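Local coordinates for thioredoxin-like protein (Klebsiella pneumoniae subsp. pneumoniae MGH 78578, PDB 3TY1) that is of unconfirmed function but probably binds carbohydrate, having the supersandwich fold of the galactose mutarotase (aldose 1-epimerase) relatives, at residues A[51-56]-A[157-162]; A[302-305]-A[310-313]; A[329-334]-A[379-384]. One frame throughout, in Å; residues are numbered along the deposited sequence. Where two conformers were deposited one is given.

The three contacts illustrate how one beta-rich chain is held together by two buried contacts and one at the surface. Contact 1 is side-chain packing between two sheets, contact 2 is the backbone pairing of a hairpin, and contact 3 ties the C-terminal tail to the end of a helix at the surface. None touches another: the nearest atoms of contacts 1 and 2 are about 19 Å apart, and those of contacts 2 and 3 about 13 Å. Contacts 1 and 3 lie on opposite sides of the chain's centre, their own centres about 39 Å apart. Strand 311-318 of contact 2 is followed by helix 325-330 of contact 3. The sulfate, probably from the crystallisation liquor, is bound by Arg-160 beside contact 1.

Contact 1 of 3, residues A[51-56]-A[157-162]. With SO4 (sulfate ion), chain I.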
loop_
_atom_site.group_PDB
_atom_site.type_symbol
_atom_site.label_atom_id
_atom_site.label_comp_id
_atom_site.label_asym_id
_atom_site.label_seq_id
_atom_site.Cartn_x
_atom_site.Cartn_y
_atom_site.Cartn_z
ATOM N N LEU A 51 20.214 -7.618 4.366
ATOM C CA LEU A 51 21.188 -8.652 4.062
ATOM C C LEU A 51 22.544 -7.992 4.252
ATOM O O LEU A 51 22.826 -6.953 3.630
ATOM C CB LEU A 51 20.967 -9.190 2.651
ATOM C CG LEU A 51 21.936 -10.195 2.051
ATOM C CD1 LEU A 51 22.025 -11.439 2.882
ATOM C CD2 LEU A 51 21.444 -10.541 0.571
ATOM N N THR A 52 23.363 -8.581 5.113
ATOM C CA THR A 52 24.606 -7.988 5.529
ATOM C C THR A 52 25.800 -8.916 5.356
ATOM O O THR A 52 25.764 -10.075 5.788
ATOM C CB THR A 52 24.522 -7.621 7.033
ATOM O OG1 THR A 52 23.339 -6.815 7.279
ATOM C CG2 THR A 52 25.795 -6.860 7.445
ATOM N N ILE A 53 26.872 -8.399 4.775
ATOM C CA ILE A 53 28.169 -9.047 4.824
ATOM C C ILE A 53 28.909 -8.454 6.035
ATOM O O ILE A 53 29.210 -7.262 6.044
ATOM C CB ILE A 53 29.025 -8.767 3.590
ATOM C CG1 ILE A 53 28.327 -9.312 2.330
ATOM C CG2 ILE A 53 30.469 -9.380 3.841
ATOM C CD1 ILE A 53 28.993 -8.848 0.969
ATOM N N HIS A 54 29.164 -9.271 7.055
ATOM C CA HIS A 54 29.902 -8.819 8.237
ATOM C C HIS A 54 31.355 -9.240 8.075
ATOM O O HIS A 54 31.634 -10.416 7.893
ATOM C CB HIS A 54 29.398 -9.472 9.516
ATOM C CG HIS A 54 27.974 -9.163 9.869
ATOM N ND1 HIS A 54 27.618 -8.083 10.662
ATOM C CD2 HIS A 54 26.815 -9.822 9.584
ATOM C CE1 HIS A 54 26.304 -8.087 10.841
ATOM N NE2 HIS A 54 25.790 -9.131 10.202
ATOM N N SER A 55 32.279 -8.300 8.164
ATOM C CA SER A 55 33.702 -8.592 8.077
ATOM C C SER A 55 34.381 -8.376 9.427
ATOM O O SER A 55 34.017 -7.446 10.169
ATOM C CB SER A 55 34.319 -7.677 7.054
ATOM O OG SER A 55 33.923 -8.054 5.752
ATOM N N LYS A 56 35.379 -9.196 9.739
ATOM C CA LYS A 56 36.148 -8.937 10.947
ATOM C C LYS A 56 37.046 -7.696 10.720
ATOM O O LYS A 56 36.965 -6.754 11.507
ATOM C CB LYS A 56 36.970 -10.154 11.390
ATOM C CG LYS A 56 37.612 -9.967 12.788
ATOM C CD LYS A 56 38.060 -11.291 13.433
ATOM C CE LYS A 56 39.116 -12.011 12.595
ATOM N NZ LYS A 56 39.641 -13.242 13.243
ATOM N N TYR A 157 38.127 -15.680 -1.974
ATOM C CA TYR A 157 36.753 -15.834 -1.428
ATOM C C TYR A 157 35.821 -14.681 -1.735
ATOM O O TYR A 157 35.063 -14.215 -0.885
ATOM C CB TYR A 157 36.784 -16.128 0.091
ATOM C CG TYR A 157 37.594 -17.361 0.433
ATOM C CD1 TYR A 157 37.111 -18.636 0.146
ATOM C CD2 TYR A 157 38.852 -17.254 1.031
ATOM C CE1 TYR A 157 37.852 -19.771 0.486
ATOM C CE2 TYR A 157 39.592 -18.372 1.362
ATOM C CZ TYR A 157 39.104 -19.622 1.088
ATOM O OH TYR A 157 39.860 -20.725 1.433
ATOM N N GLU A 158 35.864 -14.232 -2.991
ATOM C CA GLU A 158 34.996 -13.178 -3.445
ATOM C C GLU A 158 33.517 -13.563 -3.225
ATOM O O GLU A 158 33.107 -14.650 -3.555
ATOM C CB GLU A 158 35.226 -12.890 -4.929
ATOM C CG GLU A 158 34.468 -11.678 -5.436
ATOM C CD GLU A 158 34.587 -11.458 -6.961
ATOM O OE1 GLU A 158 34.841 -12.402 -7.699
ATOM O OE2 GLU A 158 34.349 -10.340 -7.422
ATOM N N ILE A 159 32.760 -12.608 -2.688
ATOM C CA ILE A 159 31.357 -12.733 -2.401
ATOM C C ILE A 159 30.617 -11.925 -3.462
ATOM O O ILE A 159 31.017 -10.814 -3.770
ATOM C CB ILE A 159 31.037 -12.157 -1.018
ATOM C CG1 ILE A 159 31.828 -12.921 0.072
ATOM C CG2 ILE A 159 29.473 -12.158 -0.736
ATOM C CD1 ILE A 159 31.813 -12.153 1.451
ATOM N N ARG A 160 29.547 -12.496 -4.011
ATOM C CA ARG A 160 28.677 -11.776 -4.902
ATOM C C ARG A 160 27.257 -11.907 -4.408
ATOM O O ARG A 160 26.817 -13.005 -4.045
ATOM C CB ARG A 160 28.774 -12.313 -6.337
ATOM C CG ARG A 160 30.175 -12.255 -6.866
ATOM C CD ARG A 160 30.267 -12.554 -8.346
ATOM N NE ARG A 160 31.659 -12.498 -8.778
ATOM C CZ ARG A 160 32.082 -12.604 -10.041
ATOM N NH1 ARG A 160 31.230 -12.786 -11.028
ATOM N NH2 ARG A 160 33.382 -12.505 -10.312
ATOM N N ILE A 161 26.549 -10.798 -4.408
ATOM C CA ILE A 161 25.166 -10.775 -3.973
ATOM C C ILE A 161 24.357 -10.212 -5.127
ATOM O O ILE A 161 24.526 -9.040 -5.507
ATOM C CB ILE A 161 24.996 -9.979 -2.702
ATOM C CG1 ILE A 161 25.749 -10.652 -1.556
ATOM C CG2 ILE A 161 23.469 -9.861 -2.361
ATOM C CD1 ILE A 161 25.626 -9.927 -0.249
ATOM N N ARG A 162 23.477 -11.046 -5.668
ATOM C CA ARG A 162 22.635 -10.668 -6.813
ATOM C C ARG A 162 21.184 -10.543 -6.390
ATOM O O ARG A 162 20.713 -11.315 -5.569
ATOM C CB ARG A 162 22.705 -11.722 -7.942
ATOM C CG ARG A 162 24.009 -11.784 -8.659
ATOM C CD ARG A 162 24.010 -12.812 -9.799
ATOM N NE ARG A 162 24.063 -14.162 -9.287
ATOM C CZ ARG A 162 25.167 -14.791 -8.888
ATOM N NH1 ARG A 162 26.371 -14.212 -8.948
ATOM N NH2 ARG A 162 25.060 -16.026 -8.417
HETATM S S SO4 I . 33.428 -12.322 -14.133
HETATM O O1 SO4 I . 34.463 -11.611 -13.382
HETATM O O2 SO4 I . 33.917 -12.556 -15.485
HETATM O O3 SO4 I . 33.183 -13.616 -13.518
HETATM O O4 SO4 I . 32.225 -11.518 -14.282
#
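Leu-51 and Ile-53 meet Ile-159 and Ile-161 by methyl-to-methyl packing. Ile-53 is the central bump: its CD1 sits in the notch between CG2 of Ile-159, 3.8 Å away, and CD1 of Ile-161, 3.7 Å away. In turn, Ile-161 CD1 lies against both CG1 and CD1 of Ile-53. The other branch of Ile-53, CG2, reaches CD1 of Ile-159, so these two isoleucines meet tip to tip through both arms, whereas Ile-53 and Ile-161 run alongside one another, pointing opposite ways. A chi1 of 175° turns CG of Leu-51 away from the backbone N, and Leu-51 CD2 comes tip to tip with CG2 of Ile-161 at 3.6 Å. This is the interior of a beta sandwich: strand segments 51-55 and 159-162 belong to different sheets, run nearly antiparallel at 168°, and keep their axes 10.0 Å apart with no hydrogen bond between them. Ile-35 and Pro-185 also touch Ile-159, and Met-69 packs on Ile-161. On the other face of the second strand, Arg-160 extends its chain from CG to NE and presents the guanidinium edge to two anions. Arg-160 NH2 meets OE1 of Glu-158 at 3.0 Å in a salt bridge, while its NH1 donates to sulfate O3 at 3.3 Å.

Contact 2 of 3, residues A[302-305]-A[310-313]; sequences KNTD and GYVT
Next to its turn, the beta hairpin of strands 297-304 and 311-318 pairs Asn-303 with Val-312 as an antiparallel hydrogen-bonded pair. Asn-303 N donates to Val-312 O at 2.9 Å, and Val-312 N returns a bond to Asn-303 O at 3.0 Å, the straighter of the two (N-H...O 166°). The side chains of the non-hydrogen-bonded pairs, Lys-302 with Thr-313 and Thr-304 with Tyr-311, point to the face opposite those of Asn-303 and Val-312.

Toward the turn, a side chain takes over from regular pairing. A chi1 of -161° puts the amide of Asn-303 on the side of its own carbonyl carbon, from where ND2 meets Gly-310 O, 2.9 Å away; the oxygen lies in the amide plane, but the donor stands 56° above the carbonyl plane. The same oxygen is also approached by Asp-305 N, so it has one bent side-chain bond and one weak backbone bond. Thr-304 centres an inverse gamma turn, and beside it the Tyr-311 ring passes obliquely, its CE1 3.6 Å from Thr-304 CB and its CD1 3.4 Å from Asp-305 O. On the opposite face, Val-312 CG1 packs against Asn-303 CB at 3.8 Å.

Several polar ends find partners beyond the hairpin: Asn-303 OD1 bonds Lys-171 and Asp-305 OD1 bonds Tyr-202, both of the second subunit, while Tyr-311 OH reaches Gln-250 O. Within the chain, the hairpin is flanked by strand 259-265, which pairs with 297-304, and by strand 204-214, which pairs with 311-318.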
loop_
_atom_site.group_PDB
_atom_site.type_symbol
_atom_site.label_atom_id
_atom_site.label_comp_id
_atom_site.label_asym_id
_atom_site.label_seq_id
_atom_site.Cartn_x
_atom_site.Cartn_y
_atom_site.Cartn_z
ATOM N N LYS A 302 24.675 18.866 -2.493
ATOM C CA LYS A 302 25.334 19.377 -1.289
ATOM C C LYS A 302 24.220 19.726 -0.311
ATOM O O LYS A 302 23.639 20.793 -0.379
ATOM C CB LYS A 302 26.187 20.603 -1.580
ATOM C CG LYS A 302 27.210 20.359 -2.685
ATOM C CD LYS A 302 28.123 21.595 -2.906
ATOM C CE LYS A 302 29.291 21.643 -1.949
ATOM N NZ LYS A 302 30.349 22.624 -2.423
ATOM N N ASN A 303 23.939 18.808 0.594
ATOM C CA ASN A 303 22.836 18.966 1.552
ATOM C C ASN A 303 23.450 19.203 2.921
ATOM O O ASN A 303 23.307 18.373 3.830
ATOM C CB ASN A 303 21.916 17.731 1.484
ATOM C CG ASN A 303 20.524 17.989 2.072
ATOM O OD1 ASN A 303 19.586 18.227 1.340
ATOM N ND2 ASN A 303 20.407 17.985 3.403
ATOM N N THR A 304 24.128 20.349 3.057
ATOM C CA THR A 304 24.875 20.664 4.278
ATOM C C THR A 304 24.016 21.453 5.271
ATOM O O THR A 304 24.415 22.503 5.773
ATOM C CB THR A 304 26.201 21.348 3.953
ATOM O OG1 THR A 304 25.941 22.461 3.088
ATOM C CG2 THR A 304 27.123 20.333 3.266
ATOM N N ASP A 305 22.846 20.887 5.594
ATOM C CA ASP A 305 21.923 21.485 6.550
ATOM C C ASP A 305 22.311 20.947 7.962
ATOM O O ASP A 305 23.449 20.482 8.173
ATOM C CB ASP A 305 20.449 21.187 6.137
ATOM C CG ASP A 305 19.445 22.235 6.670
ATOM O OD1 ASP A 305 19.094 22.155 7.840
ATOM O OD2 ASP A 305 19.027 23.154 5.934
ATOM N N GLY A 310 19.573 16.726 7.992
ATOM C CA GLY A 310 20.285 15.988 6.941
ATOM C C GLY A 310 21.571 16.719 6.613
ATOM O O GLY A 310 21.541 17.847 6.118
ATOM N N TYR A 311 22.690 16.133 7.041
ATOM C CA TYR A 311 24.032 16.658 6.718
ATOM C C TYR A 311 24.672 15.563 5.871
ATOM O O TYR A 311 25.167 14.559 6.383
ATOM C CB TYR A 311 24.826 16.968 7.981
ATOM C CG TYR A 311 26.172 17.626 7.687
ATOM C CD1 TYR A 311 26.226 18.885 7.096
ATOM C CD2 TYR A 311 27.363 16.962 7.943
ATOM C CE1 TYR A 311 27.456 19.511 6.817
ATOM C CE2 TYR A 311 28.628 17.577 7.674
ATOM C CZ TYR A 311 28.659 18.846 7.088
ATOM O OH TYR A 311 29.848 19.460 6.780
ATOM N N VAL A 312 24.587 15.737 4.557
ATOM C CA VAL A 312 24.938 14.690 3.643
ATOM C C VAL A 312 25.232 15.259 2.254
ATOM O O VAL A 312 24.746 16.338 1.890
ATOM C CB VAL A 312 23.742 13.644 3.574
ATOM C CG1 VAL A 312 22.442 14.336 3.215
ATOM C CG2 VAL A 312 24.045 12.465 2.654
ATOM N N THR A 313 26.058 14.541 1.503
ATOM C CA THR A 313 26.288 14.878 0.118
ATOM C C THR A 313 26.037 13.669 -0.752
ATOM O O THR A 313 26.338 12.517 -0.389
ATOM C CB THR A 313 27.741 15.445 -0.132
ATOM O OG1 THR A 313 27.865 15.892 -1.502
ATOM C CG2 THR A 313 28.790 14.397 0.151
#

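Contact 3 of 3, residues A[329-334]-A[379-384]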
loop_
_atom_site.group_PDB
_atom_site.type_symbol
_atom_site.label_atom_id
_atom_site.label_comp_id
_atom_site.label_asym_id
_atom_site.label_seq_id
_atom_site.Cartn_x
_atom_site.Cartn_y
_atom_site.Cartn_z
ATOM N N ARG A 329 13.530 14.409 -21.115
ATOM C CA ARG A 329 13.137 14.048 -22.490
ATOM C C ARG A 329 13.431 15.194 -23.467
ATOM O O ARG A 329 14.027 14.983 -24.537
ATOM C CB ARG A 329 11.645 13.745 -22.575
ATOM C CG ARG A 329 11.229 12.409 -21.986
ATOM C CD ARG A 329 9.745 12.439 -21.737
ATOM N NE ARG A 329 9.244 11.221 -21.129
ATOM C CZ ARG A 329 7.987 11.040 -20.728
ATOM N NH1 ARG A 329 7.057 11.994 -20.865
ATOM N NH2 ARG A 329 7.654 9.887 -20.164
ATOM N N LYS A 330 12.992 16.396 -23.085
ATOM C CA LYS A 330 13.145 17.610 -23.907
ATOM C C LYS A 330 14.614 17.810 -24.234
ATOM O O LYS A 330 14.961 18.005 -25.371
ATOM C CB LYS A 330 12.602 18.843 -23.163
ATOM C CG LYS A 330 12.363 20.098 -24.013
ATOM C CD LYS A 330 10.935 20.118 -24.591
ATOM C CE LYS A 330 10.633 21.397 -25.386
ATOM N NZ LYS A 330 11.577 21.553 -26.507
ATOM N N GLN A 331 15.486 17.689 -23.237
ATOM C CA GLN A 331 16.923 17.866 -23.444
ATOM C C GLN A 331 17.666 16.585 -23.901
ATOM O O GLN A 331 18.887 16.563 -23.901
ATOM C CB GLN A 331 17.571 18.527 -22.222
ATOM C CG GLN A 331 16.840 19.815 -21.841
ATOM C CD GLN A 331 17.594 20.669 -20.861
ATOM O OE1 GLN A 331 18.414 20.184 -20.089
ATOM N NE2 GLN A 331 17.324 21.966 -20.896
ATOM N N LYS A 332 16.920 15.548 -24.301
ATOM C CA LYS A 332 17.450 14.356 -24.981
ATOM C C LYS A 332 18.409 13.483 -24.178
ATOM O O LYS A 332 19.277 12.841 -24.755
ATOM C CB LYS A 332 18.123 14.745 -26.321
ATOM C CG LYS A 332 17.315 15.628 -27.224
ATOM C CD LYS A 332 15.988 15.013 -27.625
ATOM C CE LYS A 332 15.452 15.688 -28.909
ATOM N NZ LYS A 332 13.989 15.449 -29.089
ATOM N N ARG A 333 18.284 13.466 -22.855
ATOM C CA ARG A 333 19.113 12.581 -22.034
ATOM C C ARG A 333 18.428 11.239 -21.703
ATOM O O ARG A 333 19.112 10.311 -21.268
ATOM C CB ARG A 333 19.575 13.302 -20.772
ATOM C CG ARG A 333 20.620 14.372 -21.052
ATOM C CD ARG A 333 21.077 15.003 -19.743
ATOM N NE ARG A 333 20.027 15.828 -19.141
ATOM C CZ ARG A 333 19.815 17.112 -19.427
ATOM N NH1 ARG A 333 20.598 17.760 -20.291
ATOM N NH2 ARG A 333 18.825 17.767 -18.836
ATOM N N VAL A 334 17.109 11.120 -21.930
ATOM C CA VAL A 334 16.421 9.847 -21.714
ATOM C C VAL A 334 16.929 8.840 -22.766
ATOM O O VAL A 334 16.827 9.079 -23.946
ATOM C CB VAL A 334 14.896 10.003 -21.778
ATOM C CG1 VAL A 334 14.210 8.648 -21.695
ATOM C CG2 VAL A 334 14.440 10.901 -20.648
ATOM N N THR A 379 24.448 29.845 -15.685
ATOM C CA THR A 379 23.061 29.630 -16.070
ATOM C C THR A 379 22.680 28.163 -15.911
ATOM O O THR A 379 23.347 27.303 -16.484
ATOM C CB THR A 379 22.809 30.035 -17.522
ATOM O OG1 THR A 379 23.281 31.363 -17.698
ATOM C CG2 THR A 379 21.321 29.988 -17.872
ATOM N N PRO A 380 21.604 27.875 -15.144
ATOM C CA PRO A 380 21.089 26.501 -15.077
ATOM C C PRO A 380 20.714 26.002 -16.466
ATOM O O PRO A 380 20.245 26.797 -17.283
ATOM C CB PRO A 380 19.827 26.640 -14.210
ATOM C CG PRO A 380 20.029 27.869 -13.432
ATOM C CD PRO A 380 20.800 28.794 -14.312
ATOM N N ILE A 381 20.935 24.716 -16.735
ATOM C CA ILE A 381 20.632 24.132 -18.050
ATOM C C ILE A 381 19.128 23.923 -18.288
ATOM O O ILE A 381 18.707 23.754 -19.431
ATOM C CB ILE A 381 21.437 22.826 -18.320
ATOM C CG1 ILE A 381 21.014 21.670 -17.426
ATOM C CG2 ILE A 381 22.948 23.058 -18.162
ATOM C CD1 ILE A 381 21.882 20.460 -17.655
ATOM N N ALA A 382 18.316 23.944 -17.216
ATOM C CA ALA A 382 16.869 23.798 -17.338
ATOM C C ALA A 382 16.174 24.496 -16.182
ATOM O O ALA A 382 16.830 24.879 -15.232
ATOM C CB ALA A 382 16.488 22.338 -17.399
ATOM N N LYS A 383 14.861 24.689 -16.284
ATOM C CA LYS A 383 14.041 25.330 -15.217
ATOM C C LYS A 383 12.847 24.432 -14.976
ATOM O O LYS A 383 12.109 24.160 -15.904
ATOM C CB LYS A 383 13.562 26.736 -15.637
ATOM N N GLU A 384 12.668 23.941 -13.747
ATOM C CA GLU A 384 11.529 23.050 -13.444
ATOM C C GLU A 384 10.365 23.853 -12.851
ATOM O O GLU A 384 10.208 25.043 -13.123
ATOM C CB GLU A 384 11.949 21.846 -12.556
ATOM C CG GLU A 384 12.744 22.180 -11.305
ATOM C CD GLU A 384 12.845 21.013 -10.319
ATOM O OE1 GLU A 384 13.476 19.994 -10.652
ATOM O OE2 GLU A 384 12.316 21.131 -9.196
ATOM O OXT GLU A 384 9.531 23.359 -12.093
#
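Ile-381 and Ala-382, in the irregular C-terminal tail, rest against Gln-331 and Arg-333 at the end of helix 325-330, a helix closed by a Schellman motif. Lys-332, with positive phi, is the C-prime residue of that motif: Lys-332 N bonds Arg-329 O, and Arg-333 N turns back to Glu-328 O. On either side of Lys-332 in the chain, Gln-331 and Arg-333 both point their CB toward the tail.

Along the tail, Ile-381 is the first residue to touch. Ile-381 CG1 lies 4.0 Å from Gln-331 OE1, and beyond it CD1 passes obliquely by the guanidinium of Arg-333, 4.0 Å from NH1. The backbone of the same residue supplies the polar link, for Ile-381 O accepts a nearly straight hydrogen bond from Gln-331 NE2 at 2.7 Å (N-H...O 171°). Gln-331 reaches it because its chain is extended beyond CG. Ala-382 follows, placing CB 3.6 Å from Gln-331 NE2 while it also packs on Ile-327 of the helix. At the chain's end, Glu-384 turns to other partners, with OE1 bonded to His-124 and the side chain touching Ile-327.

The Gln-331 amide is gripped from both ends, which should limit its rotation. Arg-333, which also forms a salt bridge with Glu-328, bends at chi3 (-70°) so that NH2 donates to Gln-331 OE1 at 2.8 Å, with this oxygen close to the guanidinium plane.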